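Local coordinates for protein prenylcyclase (Actinoplanes teichomyceticus, PDB 6IJ1) that probably acts as a prenylcyclase or prenyltransferase of the terpene cyclase kind, folding and closing an isoprenoid chain inside a largely helical scaffold, at residues Pro88-Ala91 with Asp92-Gly95; Pro148-Asp151 with Gly152-Gly155; Leu170-Arg173 with Glu174-Val177. All coordinates share one frame; numbering follows the deposited sequence.

Contact 1 (Pro88-Ala91 with Asp92-Gly95)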
loop_
_atom_site.group_PDB
_atom_site.type_symbol
_atom_site.label_atom_id
_atom_site.label_comp_id
_atom_site.label_asym_id
_atom_site.label_seq_id
_atom_site.Cartn_x
_atom_site.Cartn_y
_atom_site.Cartn_z
ATOM N N PRO A 88 -8.935 9.759 12.110
ATOM C CA PRO A 88 -9.004 10.954 11.260
ATOM C C PRO A 88 -8.670 10.582 9.822
ATOM O O PRO A 88 -8.020 9.558 9.558
ATOM C CB PRO A 88 -7.938 11.890 11.847
ATOM C CG PRO A 88 -7.003 11.013 12.554
ATOM C CD PRO A 88 -7.731 9.747 12.954
ATOM N N GLU A 89 -9.163 11.398 8.888
ATOM C CA GLU A 89 -8.789 11.155 7.480
ATOM C C GLU A 89 -7.275 11.277 7.281
ATOM O O GLU A 89 -6.581 12.028 7.962
ATOM C CB GLU A 89 -9.532 12.127 6.562
ATOM C CG GLU A 89 -11.051 11.833 6.487
ATOM C CD GLU A 89 -11.764 12.119 7.828
ATOM O OE1 GLU A 89 -11.527 13.170 8.430
ATOM O OE2 GLU A 89 -12.533 11.244 8.267
ATOM N N ASP A 90 -6.758 10.497 6.313
ATOM C CA ASP A 90 -5.315 10.457 6.130
ATOM C C ASP A 90 -4.988 10.398 4.636
ATOM O O ASP A 90 -5.835 10.052 3.790
ATOM C CB ASP A 90 -4.684 9.242 6.834
ATOM C CG ASP A 90 -5.004 7.951 6.131
ATOM O OD1 ASP A 90 -6.047 7.305 6.413
ATOM O OD2 ASP A 90 -4.156 7.549 5.294
ATOM N N ALA A 91 -3.774 10.843 4.335
ATOM C CA ALA A 91 -3.359 10.954 2.918
ATOM C C ALA A 91 -3.242 9.618 2.241
ATOM O O ALA A 91 -3.439 9.527 1.023
ATOM C CB ALA A 91 -2.001 11.671 2.828
ATOM N N ASP A 92 -2.864 8.551 2.967
ATOM C CA ASP A 92 -2.718 7.279 2.257
ATOM C C ASP A 92 -4.084 6.719 1.837
ATOM O O ASP A 92 -4.279 6.373 0.677
ATOM C CB ASP A 92 -1.958 6.283 3.155
ATOM C CG ASP A 92 -1.397 5.111 2.368
ATOM O OD1 ASP A 92 -0.697 5.341 1.358
ATOM O OD2 ASP A 92 -1.733 3.946 2.710
ATOM N N SER A 93 -5.047 6.626 2.761
ATOM C CA SER A 93 -6.378 6.152 2.404
ATOM C C SER A 93 -6.989 6.998 1.261
ATOM O O SER A 93 -7.545 6.463 0.292
ATOM C CB SER A 93 -7.331 6.204 3.636
ATOM O OG SER A 93 -6.774 5.419 4.698
ATOM N N THR A 94 -6.838 8.331 1.363
ATOM C CA THR A 94 -7.335 9.217 0.319
ATOM C C THR A 94 -6.660 8.888 -1.001
ATOM O O THR A 94 -7.317 8.810 -2.039
ATOM C CB THR A 94 -7.062 10.640 0.724
ATOM O OG1 THR A 94 -7.749 10.870 1.996
ATOM C CG2 THR A 94 -7.513 11.644 -0.319
ATOM N N GLY A 95 -5.349 8.664 -0.953
ATOM C CA GLY A 95 -4.634 8.327 -2.191
ATOM C C GLY A 95 -5.116 7.027 -2.809
ATOM O O GLY A 95 -5.237 6.931 -4.045
#
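Asp90 and Ser93 meet side chain to side chain and side chain to backbone where a loop turns into the helix 91-104. Leaving CB, the aspartate chain places CG between its own backbone N and carbonyl carbon (chi1 72°), which turns the carboxylate toward the N-H groups of the first turn and brings CG 3.4 Å from Ser93 OG. Of the two oxygens beyond it, OD1 accepts the Ser93 hydroxyl on its syn side, with 2.7 Å from Asp90 OD1 to Ser93 OG and the donor close to the carboxylate plane. OD2 takes the backbone instead: Ser93 N comes from above that plane, 2.8 Å from Asp90 OD2, in a nearly straight bond (167° at the hydrogen). Asp92 N adds a weak, strongly bent bond to the same oxygen. This is an N-cap, in which a short acidic side chain stands in for the carbonyls that a helix start lacks. Were this aspartate an alanine, Ser93 N and Ser93 OG would probably lose the acceptor that holds them at the helix start. The aspartate's backbone takes part as well, since Asp90 O is gripped from opposite faces of its plane by Thr94 N and by Thr94 OG1, the hydroxyl lying 2.7 Å from Asp90 O. Threonine suits this place because OG1, set beside its own N, donates to that carbonyl while accepting from Trp81 N. One residue on, the helical ladder continues with Gly95 N bonded to Ala91 O at 2.9 Å. The carboxylate of Asp92 turns aside to Trp96 NE1, and the small Ala91 packs its methyl against Leu119 of helix 112-121.

Contact 2 (Pro148-Asp151 with Gly152-Gly155)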
loop_
_atom_site.group_PDB
_atom_site.type_symbol
_atom_site.label_atom_id
_atom_site.label_comp_id
_atom_site.label_asym_id
_atom_site.label_seq_id
_atom_site.Cartn_x
_atom_site.Cartn_y
_atom_site.Cartn_z
ATOM N N PRO A 148 2.551 12.553 24.175
ATOM C CA PRO A 148 3.297 13.812 24.312
ATOM C C PRO A 148 3.449 14.571 23.018
ATOM O O PRO A 148 3.609 15.798 23.052
ATOM C CB PRO A 148 4.661 13.357 24.878
ATOM C CG PRO A 148 4.772 11.936 24.517
ATOM C CD PRO A 148 3.373 11.378 24.514
ATOM N N SER A 149 3.400 13.886 21.872
ATOM C CA SER A 149 3.604 14.577 20.609
ATOM C C SER A 149 3.123 13.657 19.477
ATOM O O SER A 149 3.212 12.429 19.621
ATOM C CB SER A 149 5.074 14.915 20.434
ATOM O OG SER A 149 5.365 15.192 19.086
ATOM N N TRP A 150 2.498 14.248 18.443
ATOM C CA TRP A 150 2.095 13.530 17.227
ATOM C C TRP A 150 2.987 13.882 16.043
ATOM O O TRP A 150 2.640 13.568 14.871
ATOM C CB TRP A 150 0.620 13.796 16.913
ATOM C CG TRP A 150 -0.283 13.460 18.033
ATOM C CD1 TRP A 150 -0.561 14.253 19.155
ATOM C CD2 TRP A 150 -1.056 12.260 18.201
ATOM N NE1 TRP A 150 -1.444 13.599 19.978
ATOM C CE2 TRP A 150 -1.764 12.379 19.432
ATOM C CE3 TRP A 150 -1.238 11.098 17.437
ATOM C CZ2 TRP A 150 -2.647 11.381 19.892
ATOM C CZ3 TRP A 150 -2.116 10.093 17.919
ATOM C CH2 TRP A 150 -2.804 10.251 19.132
ATOM N N ASP A 151 4.163 14.441 16.290
ATOM C CA ASP A 151 5.035 14.902 15.217
ATOM C C ASP A 151 5.543 13.772 14.311
ATOM O O ASP A 151 5.866 14.039 13.147
ATOM C CB ASP A 151 6.270 15.631 15.756
ATOM C CG ASP A 151 5.953 17.001 16.361
ATOM O OD1 ASP A 151 4.773 17.459 16.380
ATOM O OD2 ASP A 151 6.947 17.597 16.847
ATOM N N GLY A 152 5.702 12.538 14.821
ATOM C CA GLY A 152 6.074 11.433 13.936
ATOM C C GLY A 152 5.012 11.225 12.870
ATOM O O GLY A 152 5.327 11.076 11.677
ATOM N N TRP A 153 3.741 11.201 13.288
ATOM C CA TRP A 153 2.607 10.937 12.413
ATOM C C TRP A 153 2.363 12.064 11.427
ATOM O O TRP A 153 1.716 11.833 10.389
ATOM C CB TRP A 153 1.340 10.665 13.243
ATOM C CG TRP A 153 1.308 9.296 13.835
ATOM C CD1 TRP A 153 2.356 8.440 13.973
ATOM C CD2 TRP A 153 0.166 8.654 14.331
ATOM N NE1 TRP A 153 1.896 7.250 14.556
ATOM C CE2 TRP A 153 0.569 7.359 14.774
ATOM C CE3 TRP A 153 -1.179 9.011 14.409
ATOM C CZ2 TRP A 153 -0.338 6.436 15.300
ATOM C CZ3 TRP A 153 -2.090 8.079 14.942
ATOM C CH2 TRP A 153 -1.644 6.816 15.385
ATOM N N CYS A 154 2.876 13.259 11.711
ATOM C CA CYS A 154 2.671 14.403 10.828
ATOM C C CYS A 154 3.909 14.745 10.048
ATOM O O CYS A 154 3.887 15.740 9.303
ATOM C CB CYS A 154 2.199 15.613 11.660
ATOM S SG CYS A 154 0.607 15.317 12.403
ATOM N N GLY A 155 4.978 13.905 10.122
ATOM C CA GLY A 155 6.165 14.069 9.317
ATOM C C GLY A 155 6.015 13.403 7.967
ATOM O O GLY A 155 5.050 12.668 7.745
#
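Trp150 and Trp153 set their indoles against each other where the 148-155 loop turns, and the chain enters that turn at Gly152. This buried glycine uses its carbonyl twice, for Gly155 N at 3.2 Å from Gly152 O and for the imidazole of His157. Trp153 comes next and supplies the main side-chain contact. Its indole runs beside that of Trp150, both pointing the same way, and the edge of Trp150 is directed toward the face of Trp153 in an offset edge-to-face pair with planes at 66°. The six-membered rings do the touching, Trp150 CZ3 approaching Trp153 CZ3 to 3.6 Å. In Trp150, CG stands beside the backbone N, opposite the carbonyl carbon (chi1 -56°), which lets CE3 and CZ3 reach the second indole. The far end of Trp153 is fixed by NE1 bonding to Val294 O. At Cys154 the backbone N makes a weak bond to Trp150 O (3.2 Å) and a second weak bond, longer, to Asp151 O, while SG rests 3.6 Å from Trp150 O. Gly155 completes the type I beta turn from Gly152, just after an ST turn in which Ser149 OG accepts from Asp151 N. Together the two turns carry an aromatic cluster, with Phe141, Trp194 and Tyr132 also against the indoles, that joins this loop to helix 134-141 and to the loop around Val294 and Pro296.

Contact 3 (Leu170-Arg173 with Glu174-Val177)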
loop_
_atom_site.group_PDB
_atom_site.type_symbol
_atom_site.label_atom_id
_atom_site.label_comp_id
_atom_site.label_asym_id
_atom_site.label_seq_id
_atom_site.Cartn_x
_atom_site.Cartn_y
_atom_site.Cartn_z
ATOM N N LEU A 170 -1.965 14.352 -8.943
ATOM C CA LEU A 170 -1.444 14.885 -7.703
ATOM C C LEU A 170 -1.010 16.346 -7.857
ATOM O O LEU A 170 -0.225 16.665 -8.775
ATOM C CB LEU A 170 -0.241 14.037 -7.249
ATOM C CG LEU A 170 0.199 14.366 -5.814
ATOM C CD1 LEU A 170 -0.878 13.805 -4.840
ATOM C CD2 LEU A 170 1.509 13.719 -5.580
ATOM N N PRO A 171 -1.479 17.255 -7.006
ATOM C CA PRO A 171 -0.882 18.604 -6.990
ATOM C C PRO A 171 0.600 18.576 -6.655
ATOM O O PRO A 171 1.099 17.718 -5.924
ATOM C CB PRO A 171 -1.676 19.333 -5.894
ATOM C CG PRO A 171 -2.983 18.636 -5.842
ATOM C CD PRO A 171 -2.591 17.132 -6.032
ATOM N N ARG A 172 1.328 19.552 -7.169
ATOM C CA ARG A 172 2.749 19.679 -6.836
ATOM C C ARG A 172 3.525 18.397 -7.144
ATOM O O ARG A 172 4.457 18.060 -6.427
ATOM C CB ARG A 172 2.971 20.079 -5.364
ATOM C CG ARG A 172 2.217 21.372 -5.007
ATOM C CD ARG A 172 2.517 21.865 -3.604
ATOM N NE ARG A 172 3.908 22.285 -3.520
ATOM C CZ ARG A 172 4.540 22.503 -2.373
ATOM N NH1 ARG A 172 5.811 22.895 -2.394
ATOM N NH2 ARG A 172 3.897 22.301 -1.218
ATOM N N ARG A 173 3.137 17.727 -8.213
ATOM C CA ARG A 173 3.654 16.370 -8.428
ATOM C C ARG A 173 5.146 16.381 -8.683
ATOM O O ARG A 173 5.872 15.492 -8.213
ATOM C CB ARG A 173 2.902 15.676 -9.541
ATOM C CG ARG A 173 3.274 14.180 -9.646
ATOM C CD ARG A 173 2.414 13.511 -10.658
ATOM N NE ARG A 173 2.671 12.079 -10.655
ATOM C CZ ARG A 173 2.541 11.275 -11.684
ATOM N NH1 ARG A 173 2.203 11.759 -12.919
ATOM N NH2 ARG A 173 2.737 9.973 -11.545
ATOM N N GLU A 174 5.662 17.374 -9.411
ATOM C CA GLU A 174 7.097 17.385 -9.626
ATOM C C GLU A 174 7.870 17.523 -8.323
ATOM O O GLU A 174 8.913 16.878 -8.127
ATOM C CB GLU A 174 7.442 18.534 -10.602
ATOM C CG GLU A 174 8.896 18.968 -10.619
ATOM C CD GLU A 174 9.119 20.135 -11.566
ATOM O OE1 GLU A 174 8.486 20.124 -12.629
ATOM O OE2 GLU A 174 9.910 21.092 -11.269
ATOM N N HIS A 175 7.409 18.410 -7.445
ATOM C CA HIS A 175 7.994 18.605 -6.136
ATOM C C HIS A 175 7.993 17.291 -5.339
ATOM O O HIS A 175 8.988 16.947 -4.691
ATOM C CB HIS A 175 7.186 19.703 -5.440
ATOM C CG HIS A 175 7.555 19.947 -4.022
ATOM N ND1 HIS A 175 8.767 20.496 -3.668
ATOM C CD2 HIS A 175 6.862 19.778 -2.866
ATOM C CE1 HIS A 175 8.812 20.646 -2.355
ATOM N NE2 HIS A 175 7.677 20.207 -1.845
ATOM N N VAL A 176 6.877 16.573 -5.391
ATOM C CA VAL A 176 6.743 15.318 -4.642
ATOM C C VAL A 176 7.644 14.242 -5.235
ATOM O O VAL A 176 8.331 13.515 -4.495
ATOM C CB VAL A 176 5.274 14.884 -4.620
ATOM C CG1 VAL A 176 5.140 13.481 -3.969
ATOM C CG2 VAL A 176 4.413 15.864 -3.797
ATOM N N VAL A 177 7.657 14.114 -6.568
ATOM C CA VAL A 177 8.562 13.143 -7.188
ATOM C C VAL A 177 10.016 13.444 -6.820
ATOM O O VAL A 177 10.799 12.521 -6.543
ATOM C CB VAL A 177 8.352 13.149 -8.708
ATOM C CG1 VAL A 177 9.547 12.443 -9.412
ATOM C CG2 VAL A 177 6.995 12.475 -9.127
#
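Arg172 lays its guanidinium flat on the imidazole of His175, three residues on, beside the N-terminus of helix 173-182, for which Arg172 is the N-cap residue. The planes are only 7° apart and the group centres 4.1 Å apart. The overlap is offset: NH1 sits over one face of the ring near its rim, 3.3 Å from both His175 CD2 and His175 NE2. This is stacking and not hydrogen bonding, because NH1 approaches NE2 over the ring. The arginine reaches this place by a bend at chi3 (67°), which turns its end back along the histidine; a long, flexible chain with a flat head suits that task. His175 is held in turn by NE2, which bonds to the carbonyl oxygen of His124, and this probably limits rotation of the ring. Both side chains also pack on Val123.

Behind the stack stands the first helical turn. Arg172 has positive backbone angles, a left-handed conformation that turns the chain into the helix, and its carbonyl takes Val176 N at 3.0 Å from Arg172 O. Val177 N follows with 2.8 Å to Arg173 O, in an almost straight bond. On the inner side Leu170 crosses Val176 at about a right angle, its CD2 lying 4.0 Å from both Val176 CG1 and Val176 CG2, apolar groups well matched to a buried position. Farther out, the extended Arg173 chain passes Val177 and ends on two anchors, NE bonding to Ala165 O and NH2 to Thr211 OG1.

How the contacts relate
The three contacts follow one another along the chain without touching. Their centres form a triangle with nearly a right angle at contact 1, whose centre is about 16 Å from that of contact 2 and about 17 Å from that of contact 3, while contacts 2 and 3 have centres about 23 Å apart. Shared neighbours bridge them: Tyr132 meets Asp90 of contact 1 and Trp153 of contact 2, Leu119 packs against contacts 1 and 3, and His124 bonds Cys154 O through its ring and His175 through its carbonyl. Contacts 1 and 3 both start helices, whereas contact 2 shapes a loop whose tryptophans join an aromatic cluster with Phe141 and Tyr132.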